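Local coordinates for protein uncharacterized RmlC-like cupin (Ralstonia eutropha JMP134, PDB 3EBR) that is of unknown function but has the fold of a ChrR-like cupin, a family of beta-barrel proteins that commonly hold a metal ion among conserved histidines, at residues P56-T61 against H96-A101; K32-D37 against I44-A49; G62-Y67 against N112-E117; D16-P21 against D138-Y143. One frame throughout, in Å; residues are numbered along the deposited sequence.

Contact 1. Residues P56-T61 against H96-A101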
loop_
_atom_site.group_PDB
_atom_site.type_symbol
_atom_site.label_atom_id
_atom_site.label_comp_id
_atom_site.label_asym_id
_atom_site.label_seq_id
_atom_site.Cartn_x
_atom_site.Cartn_y
_atom_site.Cartn_z
ATOM N N PRO A 56 -8.569 -2.486 -25.618
ATOM C CA PRO A 56 -8.200 -3.897 -25.428
ATOM C C PRO A 56 -8.444 -4.444 -24.037
ATOM O O PRO A 56 -8.423 -3.685 -23.070
ATOM C CB PRO A 56 -6.692 -3.904 -25.720
ATOM C CG PRO A 56 -6.260 -2.563 -25.379
ATOM C CD PRO A 56 -7.355 -1.674 -25.855
ATOM N N ARG A 57 -8.722 -5.747 -23.977
ATOM C CA ARG A 57 -8.952 -6.417 -22.719
ATOM C C ARG A 57 -7.592 -6.502 -22.040
ATOM O O ARG A 57 -6.579 -6.764 -22.703
ATOM C CB ARG A 57 -9.569 -7.804 -22.900
ATOM C CG ARG A 57 -9.961 -8.479 -21.568
ATOM C CD ARG A 57 -10.891 -9.661 -21.794
ATOM N NE ARG A 57 -10.292 -10.662 -22.681
ATOM C CZ ARG A 57 -9.650 -11.785 -22.331
ATOM N NH1 ARG A 57 -9.513 -12.182 -21.060
ATOM N NH2 ARG A 57 -9.160 -12.561 -23.298
ATOM N N HIS A 58 -7.567 -6.210 -20.749
ATOM C CA HIS A 58 -6.341 -6.261 -19.978
ATOM C C HIS A 58 -6.572 -6.996 -18.680
ATOM O O HIS A 58 -7.678 -6.970 -18.147
ATOM C CB HIS A 58 -5.790 -4.851 -19.680
ATOM C CG HIS A 58 -6.678 -3.994 -18.821
ATOM N ND1 HIS A 58 -7.515 -3.033 -19.342
ATOM C CD2 HIS A 58 -6.838 -3.938 -17.474
ATOM C CE1 HIS A 58 -8.154 -2.426 -18.355
ATOM N NE2 HIS A 58 -7.768 -2.964 -17.212
ATOM N N HIS A 59 -5.522 -7.665 -18.216
ATOM C CA HIS A 59 -5.473 -8.353 -16.945
ATOM C C HIS A 59 -4.609 -7.396 -16.176
ATOM O O HIS A 59 -3.573 -6.987 -16.715
ATOM C CB HIS A 59 -4.775 -9.696 -17.047
ATOM C CG HIS A 59 -4.585 -10.392 -15.734
ATOM N ND1 HIS A 59 -5.408 -11.411 -15.304
ATOM C CD2 HIS A 59 -3.659 -10.224 -14.763
ATOM C CE1 HIS A 59 -4.994 -11.841 -14.127
ATOM N NE2 HIS A 59 -3.937 -11.135 -13.775
ATOM N N HIS A 60 -5.026 -7.042 -14.958
ATOM C CA HIS A 60 -4.267 -6.131 -14.100
ATOM C C HIS A 60 -3.806 -6.855 -12.826
ATOM O O HIS A 60 -4.611 -7.512 -12.163
ATOM C CB HIS A 60 -5.074 -4.875 -13.778
ATOM C CG HIS A 60 -4.296 -3.880 -12.990
ATOM N ND1 HIS A 60 -3.089 -3.383 -13.424
ATOM C CD2 HIS A 60 -4.555 -3.268 -11.817
ATOM C CE1 HIS A 60 -2.619 -2.535 -12.533
ATOM N NE2 HIS A 60 -3.496 -2.435 -11.553
ATOM N N THR A 61 -2.516 -6.708 -12.494
ATOM C CA THR A 61 -1.904 -7.366 -11.333
ATOM C C THR A 61 -2.180 -6.787 -9.935
ATOM O O THR A 61 -2.130 -7.543 -8.961
ATOM C CB THR A 61 -0.365 -7.441 -11.553
ATOM O OG1 THR A 61 0.171 -6.124 -11.714
ATOM C CG2 THR A 61 -0.037 -8.277 -12.800
ATOM N N HIS A 96 -10.574 -7.083 -17.562
ATOM C CA HIS A 96 -11.561 -6.088 -17.983
ATOM C C HIS A 96 -11.345 -5.531 -19.378
ATOM O O HIS A 96 -10.202 -5.298 -19.767
ATOM C CB HIS A 96 -11.514 -4.902 -17.036
ATOM C CG HIS A 96 -11.975 -5.217 -15.658
ATOM N ND1 HIS A 96 -11.100 -5.353 -14.606
ATOM C CD2 HIS A 96 -13.205 -5.514 -15.175
ATOM C CE1 HIS A 96 -11.777 -5.673 -13.521
ATOM N NE2 HIS A 96 -13.058 -5.779 -13.836
ATOM N N THR A 97 -12.455 -5.247 -20.071
ATOM C CA THR A 97 -12.483 -4.687 -21.415
ATOM C C THR A 97 -13.189 -3.331 -21.293
ATOM O O THR A 97 -14.423 -3.271 -21.367
ATOM C CB THR A 97 -13.229 -5.595 -22.393
ATOM O OG1 THR A 97 -12.610 -6.875 -22.398
ATOM C CG2 THR A 97 -13.192 -5.010 -23.802
ATOM N N PRO A 98 -12.424 -2.240 -21.082
ATOM C CA PRO A 98 -13.092 -0.949 -20.943
ATOM C C PRO A 98 -13.596 -0.447 -22.284
ATOM O O PRO A 98 -13.001 -0.747 -23.326
ATOM C CB PRO A 98 -11.986 -0.037 -20.420
ATOM C CG PRO A 98 -10.748 -0.607 -20.993
ATOM C CD PRO A 98 -10.959 -2.095 -20.993
ATOM N N GLN A 99 -14.713 0.263 -22.246
ATOM C CA GLN A 99 -15.304 0.832 -23.443
ATOM C C GLN A 99 -16.261 1.950 -23.093
ATOM O O GLN A 99 -16.767 2.027 -21.970
ATOM C CB GLN A 99 -16.033 -0.227 -24.278
ATOM C CG GLN A 99 -17.207 -0.943 -23.606
ATOM C CD GLN A 99 -17.953 -1.837 -24.579
ATOM O OE1 GLN A 99 -19.181 -1.782 -24.647
ATOM N NE2 GLN A 99 -17.217 -2.602 -25.393
ATOM N N SER A 100 -16.527 2.771 -24.098
ATOM C CA SER A 100 -17.410 3.901 -23.975
ATOM C C SER A 100 -18.848 3.431 -23.798
ATOM O O SER A 100 -19.265 2.456 -24.427
ATOM C CB SER A 100 -17.296 4.757 -25.230
ATOM O OG SER A 100 -18.108 5.911 -25.156
ATOM N N ALA A 101 -19.595 4.134 -22.941
ATOM C CA ALA A 101 -21.011 3.827 -22.673
ATOM C C ALA A 101 -21.963 4.282 -23.787
ATOM O O ALA A 101 -23.152 4.008 -23.691
ATOM C CB ALA A 101 -21.450 4.454 -21.344
#
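His58 and His96 are joined by reciprocal backbone hydrogen bonds that make them an antiparallel hydrogen-bonded pair. His58 N donates to His96 O at 3.0 Å and 168°, and the return bond from His96 N to His58 O also measures 3.0 Å. A weaker polar contact supports the first of these, for Arg57 CA lies 3.4 Å from His96 O in a CA-H...O approach.

Packing of flat and aliphatic groups accompanies these bonds. Because chi1 of His58 is 64°, CG sits between the backbone N and the carbonyl carbon, and one ring face lies above His96 O, with ND1 of His58 3.5 Å from that oxygen. Pro98 CD meets the same imidazole obliquely, 3.9 Å from His58 CE1. The Arg57 side chain crosses that of Thr97 at a slant, with CB, CG and CD all near the Thr97 hydroxyl, which is itself hydrogen-bonded to Glu77; a bend at chi3 then leads the guanidinium away.

His58 and His60 in an HxH spacing, with His96 on the adjoining strand, are consistent with the cupin signature histidines, which bind a metal in many relatives. His58 NE2 and His96 ND1 are 4.9 Å apart on one face of the sheet. Strand 58-60 runs between strands 94-100 and 118-121 in the five-stranded sheet, and Arg57 and His59 make backbone bonds to Leu121 and Leu119 along its other edge.

Contact 2. Residues K32-D37 against I44-A49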
loop_
_atom_site.group_PDB
_atom_site.type_symbol
_atom_site.label_atom_id
_atom_site.label_comp_id
_atom_site.label_asym_id
_atom_site.label_seq_id
_atom_site.Cartn_x
_atom_site.Cartn_y
_atom_site.Cartn_z
ATOM N N LYS A 32 -1.843 11.758 -19.451
ATOM C CA LYS A 32 -1.085 12.821 -18.787
ATOM C C LYS A 32 -0.523 12.171 -17.523
ATOM O O LYS A 32 -1.298 11.695 -16.700
ATOM C CB LYS A 32 -1.956 14.043 -18.476
ATOM C CG LYS A 32 -1.213 15.203 -17.751
ATOM C CD LYS A 32 -2.088 16.410 -17.428
ATOM C CE LYS A 32 -2.452 17.217 -18.656
ATOM N NZ LYS A 32 -3.353 18.367 -18.324
ATOM N N TYR A 33 0.803 12.146 -17.379
ATOM C CA TYR A 33 1.468 11.538 -16.217
ATOM C C TYR A 33 1.748 12.534 -15.088
ATOM O O TYR A 33 2.396 13.557 -15.315
ATOM C CB TYR A 33 2.787 10.867 -16.637
ATOM C CG TYR A 33 2.569 9.707 -17.571
ATOM C CD1 TYR A 33 2.190 8.468 -17.068
ATOM C CD2 TYR A 33 2.732 9.840 -18.953
ATOM C CE1 TYR A 33 1.968 7.391 -17.905
ATOM C CE2 TYR A 33 2.519 8.756 -19.802
ATOM C CZ TYR A 33 2.139 7.536 -19.260
ATOM O OH TYR A 33 1.898 6.456 -20.050
ATOM N N PHE A 34 1.250 12.218 -13.888
ATOM C CA PHE A 34 1.456 13.022 -12.671
ATOM C C PHE A 34 2.476 12.396 -11.726
ATOM O O PHE A 34 3.234 13.125 -11.096
ATOM C CB PHE A 34 0.139 13.248 -11.925
ATOM C CG PHE A 34 -0.793 14.182 -12.632
ATOM C CD1 PHE A 34 -0.718 15.551 -12.405
ATOM C CD2 PHE A 34 -1.729 13.706 -13.532
ATOM C CE1 PHE A 34 -1.569 16.429 -13.050
ATOM C CE2 PHE A 34 -2.586 14.582 -14.188
ATOM C CZ PHE A 34 -2.506 15.948 -13.943
ATOM N N LYS A 35 2.469 11.070 -11.588
ATOM C CA LYS A 35 3.401 10.388 -10.711
ATOM C C LYS A 35 3.695 9.022 -11.323
ATOM O O LYS A 35 2.815 8.441 -11.927
ATOM C CB LYS A 35 2.774 10.240 -9.321
ATOM C CG LYS A 35 3.744 10.284 -8.149
ATOM C CD LYS A 35 4.222 11.736 -7.976
ATOM C CE LYS A 35 5.200 11.913 -6.877
ATOM N NZ LYS A 35 5.763 13.297 -6.940
ATOM N N ILE A 36 4.940 8.555 -11.228
ATOM C CA ILE A 36 5.366 7.260 -11.755
ATOM C C ILE A 36 6.299 6.671 -10.702
ATOM O O ILE A 36 7.495 6.834 -10.793
ATOM C CB ILE A 36 6.057 7.379 -13.145
ATOM C CG1 ILE A 36 5.131 8.010 -14.197
ATOM C CG2 ILE A 36 6.513 6.008 -13.624
ATOM C CD1 ILE A 36 5.748 8.101 -15.608
ATOM N N ASP A 37 5.735 6.023 -9.683
ATOM C CA ASP A 37 6.511 5.427 -8.582
ATOM C C ASP A 37 7.191 4.104 -8.999
ATOM O O ASP A 37 6.496 3.104 -9.186
ATOM C CB ASP A 37 5.608 5.194 -7.357
ATOM C CG ASP A 37 6.357 4.606 -6.139
ATOM O OD1 ASP A 37 7.604 4.648 -6.054
ATOM O OD2 ASP A 37 5.674 4.104 -5.232
ATOM N N ILE A 44 -0.079 7.676 -11.388
ATOM C CA ILE A 44 -1.230 8.560 -11.206
ATOM C C ILE A 44 -1.341 9.289 -12.541
ATOM O O ILE A 44 -0.378 9.920 -12.969
ATOM C CB ILE A 44 -1.082 9.547 -10.045
ATOM C CG1 ILE A 44 -0.937 8.808 -8.706
ATOM C CG2 ILE A 44 -2.300 10.464 -9.982
ATOM C CD1 ILE A 44 -0.770 9.732 -7.488
ATOM N N THR A 45 -2.476 9.159 -13.220
ATOM C CA THR A 45 -2.682 9.796 -14.523
ATOM C C THR A 45 -4.101 10.240 -14.823
ATOM O O THR A 45 -5.027 9.837 -14.136
ATOM C CB THR A 45 -2.352 8.796 -15.685
ATOM O OG1 THR A 45 -3.200 7.647 -15.570
ATOM C CG2 THR A 45 -0.911 8.333 -15.672
ATOM N N LEU A 46 -4.224 11.119 -15.817
ATOM C CA LEU A 46 -5.501 11.546 -16.394
ATOM C C LEU A 46 -5.424 10.799 -17.703
ATOM O O LEU A 46 -4.331 10.692 -18.276
ATOM C CB LEU A 46 -5.658 13.043 -16.612
ATOM C CG LEU A 46 -6.037 13.909 -15.409
ATOM C CD1 LEU A 46 -5.832 15.366 -15.738
ATOM C CD2 LEU A 46 -7.478 13.640 -14.971
ATOM N N LEU A 47 -6.551 10.273 -18.167
ATOM C CA LEU A 47 -6.606 9.505 -19.405
ATOM C C LEU A 47 -7.819 9.966 -20.202
ATOM O O LEU A 47 -8.933 9.795 -19.731
ATOM C CB LEU A 47 -6.674 8.023 -19.037
ATOM C CG LEU A 47 -6.567 6.906 -20.069
ATOM C CD1 LEU A 47 -5.218 6.928 -20.782
ATOM C CD2 LEU A 47 -6.773 5.571 -19.371
ATOM N N LYS A 48 -7.593 10.595 -21.365
ATOM C CA LYS A 48 -8.649 11.105 -22.262
ATOM C C LYS A 48 -8.866 10.085 -23.371
ATOM O O LYS A 48 -7.893 9.545 -23.914
ATOM C CB LYS A 48 -8.295 12.492 -22.836
ATOM C CG LYS A 48 -9.239 13.072 -23.925
ATOM C CD LYS A 48 -8.897 14.532 -24.270
ATOM N N ALA A 49 -10.129 9.823 -23.702
ATOM C CA ALA A 49 -10.493 8.872 -24.759
ATOM C C ALA A 49 -11.779 9.325 -25.470
ATOM O O ALA A 49 -12.756 9.674 -24.786
ATOM C CB ALA A 49 -10.661 7.485 -24.190
#
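A classic beta bulge breaks the pairing, with two consecutive residues, Phe34 and Lys35, set against the single Ile44, and the register slips by one residue. Two successive amides share one carbonyl here: Phe34 N reaches Ile44 O at 3.0 Å, whereas the bond from Lys35 N to Ile44 O is weak at 3.4 Å. Beyond the bulge Ile44 N donates to Lys35 O. Before it, Lys32 and Leu46 exchange two bonds, Lys32 N to Leu46 O at 3.0 Å being one of them.

The extra residue also redirects side chains. With CG of Phe34 beside its own backbone N (chi1 -71°), the ring turns an edge to Leu46, whose CD1 is 3.7 Å from Phe34 CE2. Next to it, CB of Lys35 packs on CB of Ile44 at 4.0 Å. On the other face Tyr33 and Thr45, a non-hydrogen-bonded pair, point the same way, and Thr45 CG2 comes obliquely to within 3.4 Å of Tyr33 CD1.

Strands 30-37 and 42-49 thus form a hairpin of the six-stranded sheet. Strand 108-115 pairs with the far edge of 42-49, helix 133-146 touches Tyr33 and Ile36, and Val87, Ile65 and Tyr67 of the third subunit pack on Phe34, Ile44 and Leu46.

Contact 3. Residues G62-Y67 against N112-E117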
loop_
_atom_site.group_PDB
_atom_site.type_symbol
_atom_site.label_atom_id
_atom_site.label_comp_id
_atom_site.label_asym_id
_atom_site.label_seq_id
_atom_site.Cartn_x
_atom_site.Cartn_y
_atom_site.Cartn_z
ATOM N N GLY A 62 -2.442 -5.482 -9.834
ATOM C CA GLY A 62 -2.732 -4.822 -8.546
ATOM C C GLY A 62 -4.098 -4.173 -8.582
ATOM O O GLY A 62 -5.022 -4.721 -9.163
ATOM N N THR A 63 -4.243 -3.019 -7.952
ATOM C CA THR A 63 -5.522 -2.321 -7.909
ATOM C C THR A 63 -5.526 -1.131 -8.846
ATOM O O THR A 63 -4.476 -0.725 -9.355
ATOM C CB THR A 63 -5.815 -1.829 -6.492
ATOM O OG1 THR A 63 -4.747 -0.984 -6.070
ATOM C CG2 THR A 63 -5.929 -2.999 -5.532
ATOM N N VAL A 64 -6.726 -0.610 -9.096
ATOM C CA VAL A 64 -6.941 0.572 -9.913
ATOM C C VAL A 64 -8.103 1.357 -9.302
ATOM O O VAL A 64 -9.167 0.783 -9.100
ATOM C CB VAL A 64 -7.307 0.274 -11.382
ATOM C CG1 VAL A 64 -7.461 1.585 -12.161
ATOM C CG2 VAL A 64 -6.268 -0.568 -12.053
ATOM N N ILE A 65 -7.879 2.622 -8.955
ATOM C CA ILE A 65 -8.912 3.511 -8.446
ATOM C C ILE A 65 -9.190 4.438 -9.630
ATOM O O ILE A 65 -8.253 5.068 -10.121
ATOM C CB ILE A 65 -8.454 4.334 -7.257
ATOM C CG1 ILE A 65 -8.139 3.426 -6.058
ATOM C CG2 ILE A 65 -9.533 5.369 -6.881
ATOM C CD1 ILE A 65 -7.549 4.154 -4.875
ATOM N N VAL A 66 -10.433 4.499 -10.108
ATOM C CA VAL A 66 -10.797 5.356 -11.227
ATOM C C VAL A 66 -11.893 6.344 -10.837
ATOM O O VAL A 66 -12.964 5.915 -10.421
ATOM C CB VAL A 66 -11.320 4.559 -12.451
ATOM C CG1 VAL A 66 -11.610 5.517 -13.586
ATOM C CG2 VAL A 66 -10.332 3.504 -12.911
ATOM N N TYR A 67 -11.593 7.647 -10.932
ATOM C CA TYR A 67 -12.542 8.726 -10.707
ATOM C C TYR A 67 -12.836 9.304 -12.103
ATOM O O TYR A 67 -11.926 9.795 -12.776
ATOM C CB TYR A 67 -12.015 9.809 -9.779
ATOM C CG TYR A 67 -12.952 10.995 -9.721
ATOM C CD1 TYR A 67 -14.154 10.917 -9.030
ATOM C CD2 TYR A 67 -12.652 12.184 -10.386
ATOM C CE1 TYR A 67 -15.041 12.002 -8.989
ATOM C CE2 TYR A 67 -13.535 13.273 -10.357
ATOM C CZ TYR A 67 -14.719 13.174 -9.648
ATOM O OH TYR A 67 -15.573 14.240 -9.609
ATOM N N ASN A 112 -6.950 8.239 -12.821
ATOM C CA ASN A 112 -6.599 6.875 -12.476
ATOM C C ASN A 112 -5.395 6.760 -11.566
ATOM O O ASN A 112 -4.448 7.515 -11.739
ATOM C CB ASN A 112 -6.237 6.155 -13.767
ATOM C CG ASN A 112 -7.208 6.446 -14.874
ATOM O OD1 ASN A 112 -8.399 6.163 -14.770
ATOM N ND2 ASN A 112 -6.701 7.030 -15.946
ATOM N N ILE A 113 -5.448 5.826 -10.611
ATOM C CA ILE A 113 -4.355 5.519 -9.695
ATOM C C ILE A 113 -4.219 4.021 -9.890
ATOM O O ILE A 113 -5.034 3.268 -9.372
ATOM C CB ILE A 113 -4.630 5.892 -8.250
ATOM C CG1 ILE A 113 -4.910 7.389 -8.164
ATOM C CG2 ILE A 113 -3.439 5.490 -7.371
ATOM C CD1 ILE A 113 -4.951 7.894 -6.788
ATOM N N VAL A 114 -3.212 3.616 -10.662
ATOM C CA VAL A 114 -2.965 2.235 -11.015
ATOM C C VAL A 114 -1.734 1.680 -10.307
ATOM O O VAL A 114 -0.653 2.206 -10.503
ATOM C CB VAL A 114 -2.774 2.128 -12.555
ATOM C CG1 VAL A 114 -2.480 0.713 -12.980
ATOM C CG2 VAL A 114 -4.016 2.637 -13.277
ATOM N N ALA A 115 -1.918 0.621 -9.513
ATOM C CA ALA A 115 -0.852 -0.052 -8.787
ATOM C C ALA A 115 -0.590 -1.352 -9.528
ATOM O O ALA A 115 -1.512 -2.119 -9.704
ATOM C CB ALA A 115 -1.271 -0.336 -7.372
ATOM N N GLY A 116 0.640 -1.590 -9.977
ATOM C CA GLY A 116 1.005 -2.817 -10.696
ATOM C C GLY A 116 0.985 -2.647 -12.204
ATOM O O GLY A 116 0.802 -1.530 -12.715
ATOM N N GLU A 117 1.125 -3.771 -12.909
ATOM C CA GLU A 117 1.180 -3.788 -14.366
ATOM C C GLU A 117 -0.147 -4.133 -15.012
ATOM O O GLU A 117 -0.968 -4.801 -14.398
ATOM C CB GLU A 117 2.213 -4.809 -14.834
ATOM C CG GLU A 117 3.569 -4.650 -14.183
ATOM C CD GLU A 117 4.653 -5.474 -14.832
ATOM O OE1 GLU A 117 4.359 -6.454 -15.556
ATOM O OE2 GLU A 117 5.821 -5.144 -14.594
#
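Thr63 O is held by two donors, Ala115 N across the contact at 2.9 Å and His60 NE2 from the turn before it. At 169° the bond from Ala115 N is nearly straight even though Thr63 stands just before the strand proper. Two further bonds carry the pairing onward: Ile65 N to Ile113 O and, in return, Ile113 N to Ile65 O, both 2.9 Å. Between the bonds, CA-H groups also lean on carbonyls, Val64 CA coming to 3.3 Å from Ile113 O and Asn112 CA to 3.4 Å from Ile65 O.

This is the regular antiparallel core of a cupin barrel, where strands 64-70 and 108-115 are neighbours and their short segments run at 174° to each other. The side chains alternate between the two faces. On one, Val64 and Val114 lie side by side, CG1 of Val64 touching CG2 of Val114 at 3.8 Å; with chi1 at -178°, that methyl of Val64 stands opposite its backbone N. Val66 and Asn112 share this face, and Val66 CG1 lies 3.5 Å from Asn112 OD1, the oxygen that Thr110 OG1 hydrogen-bonds.

On the other face Ile65 and Ile113 meet at CB and CB, 4.2 Å apart, with the methyl of Ala115 next to the Thr63 hydroxyl. This side turns to the third subunit, where Ile113 of that chain packs on both isoleucines and Phe111 of that chain stacks on Tyr67.

Contact 4. Residues D16-P21 against D138-Y143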
loop_
_atom_site.group_PDB
_atom_site.type_symbol
_atom_site.label_atom_id
_atom_site.label_comp_id
_atom_site.label_asym_id
_atom_site.label_seq_id
_atom_site.Cartn_x
_atom_site.Cartn_y
_atom_site.Cartn_z
ATOM N N ASP A 16 1.719 21.564 -16.305
ATOM C CA ASP A 16 3.167 21.378 -16.014
ATOM C C ASP A 16 3.630 19.930 -16.361
ATOM O O ASP A 16 4.762 19.530 -16.049
ATOM C CB ASP A 16 3.508 21.736 -14.560
ATOM C CG ASP A 16 3.386 23.224 -14.260
ATOM O OD1 ASP A 16 3.366 24.073 -15.184
ATOM O OD2 ASP A 16 3.351 23.546 -13.059
ATOM N N THR A 17 2.745 19.167 -17.009
ATOM C CA THR A 17 2.974 17.814 -17.468
ATOM C C THR A 17 2.127 17.749 -18.761
ATOM O O THR A 17 0.933 18.070 -18.724
ATOM C CB THR A 17 2.618 16.763 -16.410
ATOM O OG1 THR A 17 2.764 15.465 -16.993
ATOM C CG2 THR A 17 1.195 16.933 -15.891
ATOM N N PRO A 18 2.732 17.369 -19.908
ATOM C CA PRO A 18 1.928 17.393 -21.137
ATOM C C PRO A 18 0.964 16.229 -21.391
ATOM O O PRO A 18 1.181 15.117 -20.901
ATOM C CB PRO A 18 3.006 17.362 -22.238
ATOM C CG PRO A 18 4.107 16.612 -21.664
ATOM C CD PRO A 18 4.113 16.914 -20.185
ATOM N N TRP A 19 -0.112 16.536 -22.133
ATOM C CA TRP A 19 -1.059 15.543 -22.612
ATOM C C TRP A 19 -0.270 14.924 -23.733
ATOM O O TRP A 19 0.370 15.656 -24.489
ATOM C CB TRP A 19 -2.355 16.099 -23.193
ATOM C CG TRP A 19 -3.425 16.412 -22.237
ATOM C CD1 TRP A 19 -3.824 17.637 -21.811
ATOM C CD2 TRP A 19 -4.287 15.459 -21.607
ATOM N NE1 TRP A 19 -4.890 17.513 -20.946
ATOM C CE2 TRP A 19 -5.196 16.182 -20.803
ATOM C CE3 TRP A 19 -4.379 14.054 -21.645
ATOM C CZ2 TRP A 19 -6.179 15.549 -20.018
ATOM C CZ3 TRP A 19 -5.359 13.421 -20.873
ATOM C CH2 TRP A 19 -6.250 14.172 -20.070
HETATM N N MSE A 20 -0.310 13.606 -23.859
HETATM C CA MSE A 20 0.436 12.926 -24.912
HETATM C C MSE A 20 -0.289 11.681 -25.405
HETATM O O MSE A 20 -0.969 11.034 -24.618
HETATM C CB MSE A 20 1.827 12.562 -24.400
HETATM C CG MSE A 20 1.865 11.638 -23.159
HETATM SE SE MSE A 20 3.664 11.286 -22.534
HETATM C CE MSE A 20 4.218 10.691 -23.971
ATOM N N PRO A 21 -0.120 11.331 -26.693
ATOM C CA PRO A 21 -0.790 10.149 -27.225
ATOM C C PRO A 21 -0.210 8.891 -26.609
ATOM O O PRO A 21 0.988 8.858 -26.298
ATOM C CB PRO A 21 -0.487 10.206 -28.722
ATOM C CG PRO A 21 0.671 11.086 -28.852
ATOM C CD PRO A 21 0.715 11.995 -27.712
ATOM N N ASP A 138 9.237 5.589 -19.952
ATOM C CA ASP A 138 9.826 5.609 -21.302
ATOM C C ASP A 138 9.028 6.530 -22.203
ATOM O O ASP A 138 9.613 7.371 -22.867
ATOM C CB ASP A 138 9.907 4.209 -21.958
ATOM C CG ASP A 138 10.999 3.299 -21.358
ATOM O OD1 ASP A 138 11.805 3.728 -20.497
ATOM O OD2 ASP A 138 11.060 2.125 -21.784
ATOM N N ARG A 139 7.705 6.385 -22.192
ATOM C CA ARG A 139 6.814 7.228 -22.995
ATOM C C ARG A 139 6.914 8.710 -22.576
ATOM O O ARG A 139 7.067 9.570 -23.436
ATOM C CB ARG A 139 5.379 6.696 -22.906
ATOM C CG ARG A 139 4.309 7.501 -23.637
ATOM C CD ARG A 139 2.874 7.009 -23.583
ATOM N NE ARG A 139 2.667 5.648 -24.074
ATOM C CZ ARG A 139 2.809 4.528 -23.361
ATOM N NH1 ARG A 139 3.194 4.528 -22.081
ATOM N NH2 ARG A 139 2.580 3.365 -23.951
ATOM N N TYR A 140 6.851 8.979 -21.268
ATOM C CA TYR A 140 6.963 10.350 -20.735
ATOM C C TYR A 140 8.293 11.000 -21.147
ATOM O O TYR A 140 8.291 12.100 -21.695
ATOM C CB TYR A 140 6.770 10.372 -19.206
ATOM C CG TYR A 140 6.979 11.746 -18.603
ATOM C CD1 TYR A 140 5.997 12.736 -18.715
ATOM C CD2 TYR A 140 8.162 12.061 -17.922
ATOM C CE1 TYR A 140 6.193 14.014 -18.173
ATOM C CE2 TYR A 140 8.367 13.333 -17.381
ATOM C CZ TYR A 140 7.378 14.304 -17.502
ATOM O OH TYR A 140 7.578 15.561 -16.970
ATOM N N LEU A 141 9.402 10.297 -20.924
ATOM C CA LEU A 141 10.737 10.795 -21.303
ATOM C C LEU A 141 10.950 10.854 -22.833
ATOM O O LEU A 141 11.650 11.755 -23.290
ATOM C CB LEU A 141 11.846 9.972 -20.624
ATOM C CG LEU A 141 11.928 10.011 -19.088
ATOM C CD1 LEU A 141 12.945 8.999 -18.594
ATOM C CD2 LEU A 141 12.260 11.407 -18.572
ATOM N N ASN A 142 10.390 9.909 -23.606
ATOM C CA ASN A 142 10.507 9.923 -25.095
ATOM C C ASN A 142 9.784 11.124 -25.735
ATOM O O ASN A 142 10.302 11.703 -26.688
ATOM C CB ASN A 142 10.018 8.611 -25.764
ATOM C CG ASN A 142 10.966 7.407 -25.552
ATOM O OD1 ASN A 142 12.171 7.552 -25.334
ATOM N ND2 ASN A 142 10.397 6.206 -25.632
ATOM N N TYR A 143 8.595 11.467 -25.226
ATOM C CA TYR A 143 7.822 12.630 -25.713
ATOM C C TYR A 143 8.522 13.926 -25.358
ATOM O O TYR A 143 8.564 14.842 -26.184
ATOM C CB TYR A 143 6.410 12.624 -25.136
ATOM C CG TYR A 143 5.495 13.797 -25.470
ATOM C CD1 TYR A 143 5.537 14.989 -24.733
ATOM C CD2 TYR A 143 4.537 13.695 -26.478
ATOM C CE1 TYR A 143 4.690 16.064 -25.033
ATOM C CE2 TYR A 143 3.681 14.766 -26.782
ATOM C CZ TYR A 143 3.767 15.945 -26.057
ATOM O OH TYR A 143 2.929 16.995 -26.354
HETATM O O HOH W 1 6.566 17.952 -17.915
#
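Met20, a selenomethionine, reaches from segment 16-21 to the helix and meets Tyr143 first with its CB. That carbon stands over one face of the Tyr143 ring, 3.9 Å from the centroid and 22° off the normal, in a CH-pi contact displaced toward the rim. A chi1 of 59° sets CG over the backbone, flanked by N and C, and the methionine and tyrosine side chains run antiparallel past one another. SE follows, 4.9 Å from the Tyr143 centroid in an oblique Met-aromatic contact and 3.9 Å from Tyr140 CA. The terminal CE then tucks in between Arg139 and the base of Tyr143, although its exact fit there is doubtful.

Strand 20-21, an outermost strand of the cupin sheet within this chain, is in this way tied to helix 133-146, which follows the last strand of the chain. Two prolines add contacts to the same ring. CG of Pro18 packs obliquely on CE1 of Tyr143 at 3.5 Å, and CD of Pro21 approaches CE2 of Tyr143 at 4.2 Å. One water bridges the far end, donating to Asp16 O at 3.0 Å and bonded to Tyr140 OH, a hydroxyl also hydrogen-bonded to Lys152 N.

Overall arrangement
Contacts 2, 3 and 4 share the six-stranded sheet, while contact 1 belongs to the five-stranded sheet facing it. Thr45 O and Asn112 N, 2.8 Å apart in a probable hydrogen bond, join contact 2 to contact 3, whose centres are about 11 Å apart. Contact 3 meets contact 1 through Thr61 OG1 and Glu117 N, also 2.8 Å apart, and contact 4 meets contact 2 through the hydrogen bond between Thr17 OG1 and Tyr33 O, 2.6 Å. Contacts 1 and 4, centres about 22 Å apart, lie on opposite sides of the chain's centre. Side chains of Pro56, Thr45 and Val114 each lie about 4 Å from a bound PEG, probably from the crystallisation liquor, though it may mark a pocket near contact 1's histidines.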